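Local coordinates for elicitor protein Hrip2 (Magnaporthe oryzae, PDB 5FID), which probably acts as a secreted elicitor of the rice blast fungus that is recognised by host plants and triggers their defence responses, at residues 16-21 and 32-37; 7-12 and 132-137; 80-85 and 112-117. The protein carries 1 engineered substitution. One frame throughout, in Å; residues are numbered along the deposited sequence.

Interaction 1: residues 16-21 and 32-37; sequences VYVQSF and TTLQAG
V16 and V18 each pair with a residue of 32-34 through two backbone hydrogen bonds. V16 N donates to L34 O at 2.9 Å, and L34 N donates back to V16 O at 2.8 Å. The same exchange joins V18 and T32, with V18 N to T32 O at 2.9 Å. Between these two hydrogen-bonded pairs, Y17 and T33 form a non-hydrogen-bonded pair.

L34 meets both valines, so its side chain is worth following outward. L34 CB sits 3.6 Å from V16 CG2. Next out, CG runs past the same methyl. CG stands anti to the carbonyl carbon (chi1 -62°), and CD1 continues the chain away from CA in an extended form (chi2 -177°). L34 CD1 then reaches both valines, 3.7 Å from V18 CG2 and 3.9 Å from V16 CG2. The leucine therefore lies across two valines that stand two residues apart on the neighbouring strand. F40 covers L34, V18 and T32 on this face, so the apolar patch is buried. On the leucine's face, T32 OG1 bonds back to P30 O, within the loop that leads into the strand.

Y17 and T33 occupy the other face. Their side chains run alongside each other in the same direction. T33 OG1 lies 3.5 Å from Y17 CE1, and T33 CG2 also rests by that ring carbon.

The two strands make a beta hairpin with a long connecting loop. Strand 32-34 is an outermost strand of the six-stranded antiparallel sheet, and strand 16-22 joins it to strand 49-54.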
ATOM      1  N   VAL A  16       8.887  -1.937  26.763  1.00 15.58           N
ATOM      2  CA  VAL A  16       8.357  -0.969  25.801  1.00 13.60           C
ATOM      3  C   VAL A  16       6.914  -0.615  26.132  1.00 14.53           C
ATOM      4  O   VAL A  16       6.250  -1.329  26.884  1.00 15.60           O
ATOM      5  CB  VAL A  16       8.444  -1.488  24.352  1.00 15.47           C
ATOM      6  CG1 VAL A  16       9.847  -1.958  24.038  1.00 15.30           C
ATOM      7  CG2 VAL A  16       7.457  -2.608  24.133  1.00 16.66           C
ATOM      8  N   TYR A  17       6.436   0.500  25.583  1.00 11.28           N
ATOM      9  CA  TYR A  17       5.083   0.970  25.851  1.00 11.89           C
ATOM     10  C   TYR A  17       4.343   1.116  24.537  1.00 10.60           C
ATOM     11  O   TYR A  17       4.894   1.632  23.564  1.00 10.69           O
ATOM     12  CB  TYR A  17       5.122   2.295  26.619  1.00 11.53           C
ATOM     13  CG  TYR A  17       5.857   2.147  27.925  1.00 12.35           C
ATOM     14  CD1 TYR A  17       5.182   1.854  29.097  1.00 14.44           C
ATOM     15  CD2 TYR A  17       7.239   2.244  27.976  1.00 14.07           C
ATOM     16  CE1 TYR A  17       5.873   1.689  30.304  1.00 15.30           C
ATOM     17  CE2 TYR A  17       7.928   2.088  29.171  1.00 16.15           C
ATOM     18  CZ  TYR A  17       7.244   1.811  30.323  1.00 15.58           C
ATOM     19  OH  TYR A  17       7.952   1.649  31.504  1.00 19.05           O
ATOM     20  N   VAL A  18       3.106   0.631  24.504  1.00  9.59           N
ATOM     21  CA  VAL A  18       2.325   0.610  23.276  1.00  9.94           C
ATOM     22  C   VAL A  18       0.948   1.191  23.553  1.00 10.04           C
ATOM     23  O   VAL A  18       0.360   0.914  24.596  1.00 11.31           O
ATOM     24  CB  VAL A  18       2.170  -0.843  22.763  1.00 10.09           C
ATOM     25  CG1 VAL A  18       1.341  -0.880  21.479  1.00 10.30           C
ATOM     26  CG2 VAL A  18       3.532  -1.467  22.510  1.00  9.67           C
ATOM     27  N   GLN A  19       0.441   2.019  22.640  1.00 10.03           N
ATOM     28  CA  GLN A  19      -0.921   2.535  22.770  1.00 11.12           C
ATOM     29  C   GLN A  19      -1.523   2.872  21.404  1.00 11.00           C
ATOM     30  O   GLN A  19      -0.835   3.395  20.509  1.00 10.81           O
ATOM     31  CB  GLN A  19      -0.976   3.757  23.699  1.00 10.44           C
ATOM     32  CG  GLN A  19      -2.384   4.153  24.122  1.00 11.21           C
ATOM     33  CD  GLN A  19      -2.400   5.279  25.140  1.00 13.26           C
ATOM     34  OE1 GLN A  19      -1.415   6.005  25.293  1.00 14.30           O
ATOM     35  NE2 GLN A  19      -3.523   5.423  25.858  1.00 13.46           N
ATOM     36  N   SER A  20      -2.809   2.564  21.248  1.00 11.21           N
ATOM     37  CA  SER A  20      -3.506   2.751  19.975  1.00 12.04           C
ATOM     38  C   SER A  20      -4.381   3.995  19.989  1.00 12.64           C
ATOM     39  O   SER A  20      -5.100   4.260  20.961  1.00 11.83           O
ATOM     40  CB  SER A  20      -4.363   1.522  19.648  1.00 13.16           C
ATOM     41  OG  SER A  20      -4.879   1.601  18.323  1.00 13.60           O
ATOM     42  N   PHE A  21      -4.311   4.753  18.898  1.00 10.44           N
ATOM     43  CA  PHE A  21      -5.005   6.025  18.775  1.00 12.43           C
ATOM     44  C   PHE A  21      -5.901   5.986  17.549  1.00 10.90           C
ATOM     45  O   PHE A  21      -5.444   6.281  16.440  1.00 11.44           O
ATOM     46  CB  PHE A  21      -3.973   7.148  18.631  1.00 10.77           C
ATOM     47  CG  PHE A  21      -3.102   7.308  19.834  1.00 12.73           C
ATOM     48  CD1 PHE A  21      -2.051   6.436  20.067  1.00 11.14           C
ATOM     49  CD2 PHE A  21      -3.350   8.313  20.750  1.00 13.13           C
ATOM     50  CE1 PHE A  21      -1.265   6.558  21.192  1.00 12.35           C
ATOM     51  CE2 PHE A  21      -2.556   8.447  21.870  1.00 13.65           C
ATOM     52  CZ  PHE A  21      -1.513   7.572  22.092  1.00 14.18           C
ATOM     53  N   THR A  32      -0.251   0.457  27.286  1.00 12.13           N
ATOM     54  CA  THR A  32       0.155  -0.924  27.546  1.00 12.41           C
ATOM     55  C   THR A  32       1.649  -1.056  27.807  1.00 11.65           C
ATOM     56  O   THR A  32       2.477  -0.668  26.987  1.00 11.84           O
ATOM     57  CB  THR A  32      -0.255  -1.861  26.389  1.00 12.35           C
ATOM     58  OG1 THR A  32      -1.668  -1.739  26.163  1.00 11.06           O
ATOM     59  CG2 THR A  32       0.072  -3.313  26.738  1.00 12.36           C
ATOM     60  N   THR A  33       1.994  -1.618  28.955  1.00 10.95           N
ATOM     61  CA  THR A  33       3.392  -1.863  29.265  1.00 11.17           C
ATOM     62  C   THR A  33       3.753  -3.282  28.862  1.00 11.72           C
ATOM     63  O   THR A  33       3.137  -4.248  29.334  1.00 11.92           O
ATOM     64  CB  THR A  33       3.681  -1.721  30.765  1.00 12.68           C
ATOM     65  OG1 THR A  33       3.269  -0.424  31.226  1.00 13.44           O
ATOM     66  CG2 THR A  33       5.171  -1.899  31.007  1.00 11.16           C
ATOM     67  N   LEU A  34       4.758  -3.416  27.998  1.00 10.77           N
ATOM     68  CA  LEU A  34       5.229  -4.729  27.580  1.00 10.02           C
ATOM     69  C   LEU A  34       6.619  -4.982  28.144  1.00 11.59           C
ATOM     70  O   LEU A  34       7.600  -4.363  27.702  1.00 11.22           O
ATOM     71  CB  LEU A  34       5.294  -4.833  26.047  1.00 10.33           C
ATOM     72  CG  LEU A  34       4.024  -4.687  25.213  1.00  8.93           C
ATOM     73  CD1 LEU A  34       4.352  -4.899  23.729  1.00  8.25           C
ATOM     74  CD2 LEU A  34       2.997  -5.700  25.681  1.00  8.94           C
ATOM     75  N   GLN A  35       6.715  -5.893  29.107  1.00 13.95           N
ATOM     76  CA  GLN A  35       8.023  -6.353  29.548  1.00 14.16           C
ATOM     77  C   GLN A  35       8.690  -6.996  28.354  1.00 13.86           C
ATOM     78  O   GLN A  35       8.012  -7.416  27.411  1.00 13.13           O
ATOM     79  CB  GLN A  35       7.904  -7.391  30.670  1.00 15.33           C
ATOM     80  CG  GLN A  35       7.036  -6.955  31.831  1.00 17.63           C
ATOM     81  CD  GLN A  35       7.587  -5.738  32.541  1.00 19.78           C
ATOM     82  OE1 GLN A  35       8.736  -5.737  32.995  1.00 20.95           O
ATOM     83  NE2 GLN A  35       6.768  -4.686  32.644  1.00 19.41           N
ATOM     84  N   ALA A  36      10.016  -7.061  28.385  1.00 13.04           N
ATOM     85  CA  ALA A  36      10.757  -7.847  27.412  1.00 12.39           C
ATOM     86  C   ALA A  36      10.047  -9.188  27.223  1.00 12.61           C
ATOM     87  O   ALA A  36       9.838  -9.914  28.185  1.00 12.52           O
ATOM     88  CB  ALA A  36      12.180  -8.072  27.909  1.00 13.99           C
ATOM     89  N   GLY A  37       9.619  -9.482  25.999  1.00 11.96           N
ATOM     90  CA  GLY A  37       9.020 -10.773  25.691  1.00 12.21           C
ATOM     91  C   GLY A  37       7.506 -10.751  25.559  1.00 12.43           C
ATOM     92  O   GLY A  37       6.920 -11.674  24.992  1.00 13.16           O
TER

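Interaction 2: residues 7-12 and 132-137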
ATOM      1  N   ILE A   7      -1.036  -6.477  16.196  1.00 10.87           N
ATOM      2  CA  ILE A   7      -0.237  -7.161  17.207  1.00 12.43           C
ATOM      3  C   ILE A   7       1.170  -6.587  17.251  1.00 11.94           C
ATOM      4  O   ILE A   7       1.774  -6.338  16.216  1.00 11.42           O
ATOM      5  CB  ILE A   7      -0.130  -8.660  16.861  1.00 12.05           C
ATOM      6  CG1 ILE A   7      -1.515  -9.299  16.794  1.00 14.19           C
ATOM      7  CG2 ILE A   7       0.742  -9.403  17.858  1.00 13.48           C
ATOM      8  CD1 ILE A   7      -1.501 -10.625  16.079  1.00 16.98           C
ATOM      9  N   VAL A   8       1.691  -6.368  18.453  1.00 12.15           N
ATOM     10  CA  VAL A   8       3.082  -5.962  18.603  1.00 12.02           C
ATOM     11  C   VAL A   8       3.807  -6.902  19.557  1.00 12.46           C
ATOM     12  O   VAL A   8       3.517  -6.929  20.753  1.00 12.04           O
ATOM     13  CB  VAL A   8       3.212  -4.515  19.121  1.00 11.12           C
ATOM     14  CG1 VAL A   8       4.686  -4.129  19.237  1.00 11.75           C
ATOM     15  CG2 VAL A   8       2.507  -3.550  18.182  1.00 11.58           C
ATOM     16  N   HIS A   9       4.746  -7.680  19.026  1.00 12.23           N
ATOM     17  CA  HIS A   9       5.551  -8.574  19.867  1.00 13.18           C
ATOM     18  C   HIS A   9       6.816  -7.854  20.296  1.00 11.85           C
ATOM     19  O   HIS A   9       7.626  -7.473  19.451  1.00 11.64           O
ATOM     20  CB  HIS A   9       5.992  -9.825  19.107  1.00 13.99           C
ATOM     21  CG  HIS A   9       4.868 -10.639  18.541  1.00 16.11           C
ATOM     22  ND1 HIS A   9       3.949 -11.286  19.329  1.00 18.65           N
ATOM     23  CD2 HIS A   9       4.558 -10.938  17.255  1.00 18.51           C
ATOM     24  CE1 HIS A   9       3.096 -11.944  18.550  1.00 19.06           C
ATOM     25  NE2 HIS A   9       3.446 -11.752  17.295  1.00 18.08           N
ATOM     26  N   ASN A  10       7.005  -7.683  21.600  1.00 10.66           N
ATOM     27  CA  ASN A  10       8.246  -7.084  22.094  1.00 13.36           C
ATOM     28  C   ASN A  10       9.340  -8.128  22.343  1.00 12.48           C
ATOM     29  O   ASN A  10       9.374  -8.749  23.401  1.00 12.81           O
ATOM     30  CB  ASN A  10       7.998  -6.275  23.373  1.00 12.31           C
ATOM     31  CG  ASN A  10       9.272  -5.667  23.916  1.00 11.84           C
ATOM     32  OD1 ASN A  10      10.232  -5.456  23.170  1.00 12.23           O
ATOM     33  ND2 ASN A  10       9.294  -5.381  25.212  1.00 11.40           N
ATOM     34  N   ASN A  11      10.237  -8.312  21.377  1.00  9.45           N
ATOM     35  CA  ASN A  11      11.337  -9.252  21.547  1.00 11.92           C
ATOM     36  C   ASN A  11      12.625  -8.542  21.974  1.00 11.59           C
ATOM     37  O   ASN A  11      13.698  -9.144  21.985  1.00 11.49           O
ATOM     38  CB  ASN A  11      11.545 -10.070  20.264  1.00 10.78           C
ATOM     39  CG  ASN A  11      12.420 -11.304  20.478  1.00 13.46           C
ATOM     40  OD1 ASN A  11      12.165 -12.125  21.368  1.00 13.90           O
ATOM     41  ND2 ASN A  11      13.459 -11.441  19.653  1.00 13.15           N
ATOM     42  N   CYS A  12      12.518  -7.267  22.350  1.00 12.98           N
ATOM     43  CA  CYS A  12      13.680  -6.493  22.801  1.00 13.05           C
ATOM     44  C   CYS A  12      14.034  -6.784  24.249  1.00 13.92           C
ATOM     45  O   CYS A  12      13.247  -7.368  24.982  1.00 13.61           O
ATOM     46  CB  CYS A  12      13.433  -4.981  22.664  1.00 12.56           C
ATOM     47  SG  CYS A  12      12.812  -4.418  21.053  1.00 12.95           S
ATOM     48  N   GLU A 132       0.965  -7.564  12.144  1.00 12.08           N
ATOM     49  CA  GLU A 132       1.765  -8.159  13.202  1.00 11.95           C
ATOM     50  C   GLU A 132       3.196  -7.657  13.148  1.00 12.15           C
ATOM     51  O   GLU A 132       3.914  -7.897  12.173  1.00 11.95           O
ATOM     52  CB  GLU A 132       1.715  -9.683  13.070  1.00 14.58           C
ATOM     53  CG  GLU A 132       2.405 -10.446  14.178  1.00 16.84           C
ATOM     54  CD  GLU A 132       2.106 -11.936  14.109  1.00 21.13           C
ATOM     55  OE1 GLU A 132       1.470 -12.393  13.121  1.00 21.86           O
ATOM     56  OE2 GLU A 132       2.502 -12.657  15.041  1.00 18.62           O
ATOM     57  N   ALA A 133       3.601  -6.948  14.201  1.00 14.29           N
ATOM     58  CA  ALA A 133       4.933  -6.372  14.278  1.00 13.47           C
ATOM     59  C   ALA A 133       5.749  -7.109  15.325  1.00 14.04           C
ATOM     60  O   ALA A 133       5.222  -7.498  16.360  1.00 14.36           O
ATOM     61  CB  ALA A 133       4.856  -4.896  14.629  1.00 13.81           C
ATOM     62  N   THR A 134       7.034  -7.302  15.047  1.00 12.72           N
ATOM     63  CA  THR A 134       7.969  -7.854  16.022  1.00 13.44           C
ATOM     64  C   THR A 134       9.130  -6.882  16.228  1.00 13.41           C
ATOM     65  O   THR A 134       9.855  -6.575  15.284  1.00 13.42           O
ATOM     66  CB  THR A 134       8.538  -9.209  15.564  1.00 16.31           C
ATOM     67  OG1 THR A 134       7.479 -10.171  15.470  1.00 18.35           O
ATOM     68  CG2 THR A 134       9.569  -9.718  16.576  1.00 15.53           C
ATOM     69  N   LEU A 135       9.294  -6.409  17.464  1.00 11.48           N
ATOM     70  CA  LEU A 135      10.340  -5.451  17.807  1.00 11.27           C
ATOM     71  C   LEU A 135      11.588  -6.247  18.149  1.00 12.12           C
ATOM     72  O   LEU A 135      11.497  -7.247  18.858  1.00 11.22           O
ATOM     73  CB  LEU A 135       9.917  -4.624  19.027  1.00 10.46           C
ATOM     74  CG  LEU A 135       8.533  -3.974  18.998  1.00 12.05           C
ATOM     75  CD1 LEU A 135       8.263  -3.272  20.328  1.00 10.52           C
ATOM     76  CD2 LEU A 135       8.424  -2.992  17.843  1.00 11.41           C
ATOM     77  N   CYS A 136      12.745  -5.817  17.647  1.00 12.24           N
ATOM     78  CA  CYS A 136      14.007  -6.524  17.904  1.00 13.21           C
ATOM     79  C   CYS A 136      13.925  -7.995  17.488  1.00 14.60           C
ATOM     80  O   CYS A 136      14.315  -8.893  18.244  1.00 16.42           O
ATOM     81  CB  CYS A 136      14.408  -6.425  19.378  1.00 14.69           C
ATOM     82  SG  CYS A 136      14.510  -4.732  20.005  1.00 14.72           S
ATOM     83  N   ALA A 137      13.416  -8.236  16.288  1.00 15.25           N
ATOM     84  CA  ALA A 137      13.247  -9.597  15.781  1.00 17.13           C
ATOM     85  C   ALA A 137      14.598 -10.281  15.608  1.00 20.01           C
ATOM     86  O   ALA A 137      15.582  -9.616  15.267  1.00 19.10           O
ATOM     87  CB  ALA A 137      12.500  -9.575  14.469  1.00 14.52           C
TER
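I7 to N10 run beside E132 to L135 as parallel strands, their short axes 17° apart, and A133 N, H9 N and L135 N donate in turn to I7 O, A133 O and H9 O. This is the parallel pair of the five-stranded mixed sheet, and it sets the first strand of the chain against the last.

On one face, the H9 ring reaches back to E132. H9 NE2 donates to E132 OE2 at 2.6 Å in a nearly straight bond. The oxygen lies in the ring plane and uses its anti lone pair, although the carboxylate is turned 52° from the ring. E132 CG stands anti to the backbone N (chi1 -175°) and the chain stays extended, which carries OE2 up to the ring edge. H9 ND1 bonds to T39 OG1, so both ring nitrogens are held and the ring rotation is fixed. I7 CG2 lies over one ring face, near its rim.

The other face carries V8, A133 and L135, with N10 at its end. V8 CG1 packs 3.8 Å from L135 CD1, and I65 of the facing sheet touches V8 and A133.

Past the strands, N10 OD1 takes C12 N in an Asx turn. N11 N donates to L135 O, and N11 ND2 donates to C136 O at 3.0 Å. The disulfide between C12 SG and C136 SG closes this end, and C12 SG also lies 3.5 Å from L135 CB.

Interaction 3: residues 80-85 and 112-117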
ATOM      1  N   LEU A  80       4.621   0.819   8.575  1.00 10.88           N
ATOM      2  CA  LEU A  80       5.603   0.809   9.656  1.00 10.63           C
ATOM      3  C   LEU A  80       6.400   2.101   9.550  1.00 10.91           C
ATOM      4  O   LEU A  80       7.231   2.244   8.659  1.00 11.38           O
ATOM      5  CB  LEU A  80       6.532  -0.402   9.521  1.00 11.05           C
ATOM      6  CG  LEU A  80       7.602  -0.548  10.610  1.00 12.33           C
ATOM      7  CD1 LEU A  80       6.951  -0.763  11.967  1.00 12.49           C
ATOM      8  CD2 LEU A  80       8.539  -1.712  10.285  1.00 12.26           C
ATOM      9  N   SER A  81       6.148   3.047  10.458  1.00 11.80           N
ATOM     10  CA  SER A  81       6.655   4.410  10.276  1.00 12.30           C
ATOM     11  C   SER A  81       7.631   4.869  11.343  1.00 12.39           C
ATOM     12  O   SER A  81       7.395   4.676  12.535  1.00 11.32           O
ATOM     13  CB  SER A  81       5.489   5.393  10.216  1.00 12.48           C
ATOM     14  OG  SER A  81       5.951   6.728  10.085  1.00 12.66           O
ATOM     15  N   SER A  82       8.729   5.486  10.908  1.00 10.65           N
ATOM     16  CA  SER A  82       9.642   6.155  11.835  1.00 10.49           C
ATOM     17  C   SER A  82       9.530   7.677  11.728  1.00 11.06           C
ATOM     18  O   SER A  82      10.459   8.395  12.115  1.00 10.24           O
ATOM     19  CB  SER A  82      11.091   5.730  11.582  1.00 10.43           C
ATOM     20  OG  SER A  82      11.524   6.117  10.283  1.00 10.98           O
ATOM     21  N   GLU A  83       8.395   8.169  11.227  1.00 10.19           N
ATOM     22  CA  GLU A  83       8.191   9.608  11.014  1.00 12.59           C
ATOM     23  C   GLU A  83       8.196  10.431  12.291  1.00 12.22           C
ATOM     24  O   GLU A  83       8.461  11.634  12.253  1.00 12.49           O
ATOM     25  CB  GLU A  83       6.869   9.870  10.285  1.00 12.08           C
ATOM     26  CG  GLU A  83       6.844   9.487   8.827  1.00 13.55           C
ATOM     27  CD  GLU A  83       5.433   9.475   8.288  1.00 17.62           C
ATOM     28  OE1 GLU A  83       4.616   8.647   8.771  1.00 15.07           O
ATOM     29  OE2 GLU A  83       5.133  10.296   7.393  1.00 17.70           O
ATOM     30  N   TRP A  84       7.883   9.795  13.416  1.00 11.13           N
ATOM     31  CA  TRP A  84       7.880  10.496  14.702  1.00 11.73           C
ATOM     32  C   TRP A  84       9.019  10.048  15.606  1.00 11.72           C
ATOM     33  O   TRP A  84       9.114  10.495  16.754  1.00 10.97           O
ATOM     34  CB  TRP A  84       6.550  10.281  15.437  1.00 12.31           C
ATOM     35  CG  TRP A  84       5.331  10.599  14.601  1.00 13.06           C
ATOM     36  CD1 TRP A  84       5.280  11.390  13.492  1.00 14.25           C
ATOM     37  CD2 TRP A  84       3.994  10.122  14.818  1.00 15.28           C
ATOM     38  NE1 TRP A  84       3.992  11.441  13.003  1.00 13.56           N
ATOM     39  CE2 TRP A  84       3.183  10.668  13.797  1.00 14.82           C
ATOM     40  CE3 TRP A  84       3.409   9.277  15.765  1.00 12.79           C
ATOM     41  CZ2 TRP A  84       1.808  10.408  13.707  1.00 16.53           C
ATOM     42  CZ3 TRP A  84       2.042   9.024  15.680  1.00 13.78           C
ATOM     43  CH2 TRP A  84       1.259   9.582  14.653  1.00 16.69           C
ATOM     44  N   GLY A  85       9.868   9.162  15.092  1.00 12.18           N
ATOM     45  CA  GLY A  85      10.971   8.609  15.861  1.00 13.61           C
ATOM     46  C   GLY A  85      11.107   7.105  15.646  1.00 13.29           C
ATOM     47  O   GLY A  85      10.287   6.501  14.974  1.00 12.17           O
ATOM     48  N   GLY A 112      16.054   3.687   5.907  1.00 16.12           N
ATOM     49  CA  GLY A 112      15.206   3.890   4.747  1.00 16.52           C
ATOM     50  C   GLY A 112      14.172   2.806   4.524  1.00 16.97           C
ATOM     51  O   GLY A 112      13.339   2.919   3.615  1.00 16.58           O
ATOM     52  N   CYS A 113      14.211   1.748   5.335  1.00 13.70           N
ATOM     53  CA  CYS A 113      13.226   0.670   5.199  1.00 14.53           C
ATOM     54  C   CYS A 113      11.843   1.087   5.707  1.00 15.37           C
ATOM     55  O   CYS A 113      10.808   0.622   5.204  1.00 13.32           O
ATOM     56  CB  CYS A 113      13.719  -0.596   5.908  1.00 14.93           C
ATOM     57  SG  CYS A 113      12.507  -1.950   6.075  1.00 15.11           S
ATOM     58  N   TYR A 114      11.842   1.982   6.693  1.00 12.37           N
ATOM     59  CA  TYR A 114      10.624   2.475   7.303  1.00 12.12           C
ATOM     60  C   TYR A 114       9.931   3.501   6.426  1.00 12.11           C
ATOM     61  O   TYR A 114      10.544   4.094   5.534  1.00 13.26           O
ATOM     62  CB  TYR A 114      10.949   3.119   8.659  1.00 12.13           C
ATOM     63  CG  TYR A 114      11.580   2.164   9.647  1.00 12.16           C
ATOM     64  CD1 TYR A 114      12.942   1.907   9.622  1.00 11.79           C
ATOM     65  CD2 TYR A 114      10.806   1.513  10.598  1.00 12.06           C
ATOM     66  CE1 TYR A 114      13.523   1.019  10.522  1.00 12.92           C
ATOM     67  CE2 TYR A 114      11.373   0.627  11.499  1.00 12.98           C
ATOM     68  CZ  TYR A 114      12.730   0.383  11.455  1.00 12.98           C
ATOM     69  OH  TYR A 114      13.280  -0.497  12.356  1.00 13.77           O
ATOM     70  N   SER A 115       8.652   3.729   6.695  1.00 11.92           N
ATOM     71  CA  SER A 115       7.950   4.843   6.081  1.00 12.42           C
ATOM     72  C   SER A 115       8.537   6.124   6.650  1.00 12.98           C
ATOM     73  O   SER A 115       8.736   6.249   7.865  1.00 11.96           O
ATOM     74  CB  SER A 115       6.457   4.780   6.378  1.00 13.54           C
ATOM     75  OG  SER A 115       5.754   5.709   5.563  1.00 13.19           O
ATOM     76  N   ARG A 116       8.819   7.071   5.764  1.00 12.28           N
ATOM     77  CA  ARG A 116       9.526   8.296   6.124  1.00 12.70           C
ATOM     78  C   ARG A 116       8.757   9.505   5.615  1.00 14.08           C
ATOM     79  O   ARG A 116       7.954   9.374   4.693  1.00 13.19           O
ATOM     80  CB  ARG A 116      10.929   8.270   5.492  1.00 14.12           C
ATOM     81  CG  ARG A 116      11.744   7.032   5.832  1.00 11.41           C
ATOM     82  CD  ARG A 116      12.281   7.061   7.271  1.00 12.32           C
ATOM     83  NE  ARG A 116      12.992   8.314   7.490  1.00 13.05           N
ATOM     84  CZ  ARG A 116      12.730   9.186   8.458  1.00 13.26           C
ATOM     85  NH1 ARG A 116      11.784   8.941   9.365  1.00 10.76           N
ATOM     86  NH2 ARG A 116      13.434  10.311   8.512  1.00 12.59           N
ATOM     87  N   PRO A 117       9.016  10.690   6.193  1.00 16.07           N
ATOM     88  CA  PRO A 117       8.277  11.887   5.779  1.00 16.80           C
ATOM     89  C   PRO A 117       8.383  12.112   4.280  1.00 17.38           C
ATOM     90  O   PRO A 117       7.386  12.466   3.640  1.00 18.70           O
ATOM     91  CB  PRO A 117       9.001  13.017   6.513  1.00 18.01           C
ATOM     92  CG  PRO A 117       9.670  12.370   7.651  1.00 17.31           C
ATOM     93  CD  PRO A 117      10.008  10.983   7.243  1.00 14.90           C
TER
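L80 and S82 hold S115 between them by its backbone. S115 N donates to L80 O at 2.8 Å in a nearly straight bond. S82 N donates to S115 O at 3.1 Å. S81 and S115 thus form a single backbone bridge, just where strand 75-81 gives way to a turn.

Side chains close in around this bridge. L80 CG lies 3.8 Å from Y114 CD2, and L80 CD2 meets the neighbouring CE2, so the two side chains cross at a slant, with the leucine against the CD2–CE2 side of Y114. On S82, OG is placed between the backbone N and the carbonyl carbon (chi1 63°). From there S82 OG approaches Y114 CB at 3.5 Å. S82 OG also accepts a hydrogen bond from R116 NH1 at 3.0 Å. That bond is bent, and the hydroxyl oxygen lies well out of the guanidinium plane. R116 gets back to S82 because its chain is bent at chi2 and chi3. P117 CD packs over one face of the guanidinium, and P117 also rests against E83, with P117 CD 3.8 Å from E83 CG.

A second shell fixes the turn. S81 OG accepts from E83 N in an ST turn, and S81 OG donates to E83 OE1 at 2.7 Å. The type I turn from S82 to G85 is closed by G85 N bonding to S82 O. E83 OE2 forms a salt bridge with K120, while S115 OG bonds to E79 OE2 and K121 N.

There are no helices in the chain. L80 reaches M63 and I65 of strand 63-69 and L95 and F104 of the mixed sheet, and C113 is tied by a disulfide to C106 at the end of strand 104-106.

How the interactions relate
The chain enters through 7-12, which waits until the C terminus for its partner, so interaction 2 closes almost the whole protein into one loop. Strand 16-22 follows at once, and interaction 1 closes a short loop inside that large one. Interaction 3 opens and closes later, also within it; the two inner loops come in series and do not cross. Interactions 1 and 2 touch: G37 N lies 2.7 Å from N10 O, a probable hydrogen bond that ties the loop after strand 32-34 to the end of strand 5-10. Interaction 3 stands apart, its centre about 19 Å from that of interaction 1. Interactions 1 and 3 reach the six-stranded sheet; interaction 2 belongs to the mixed sheet.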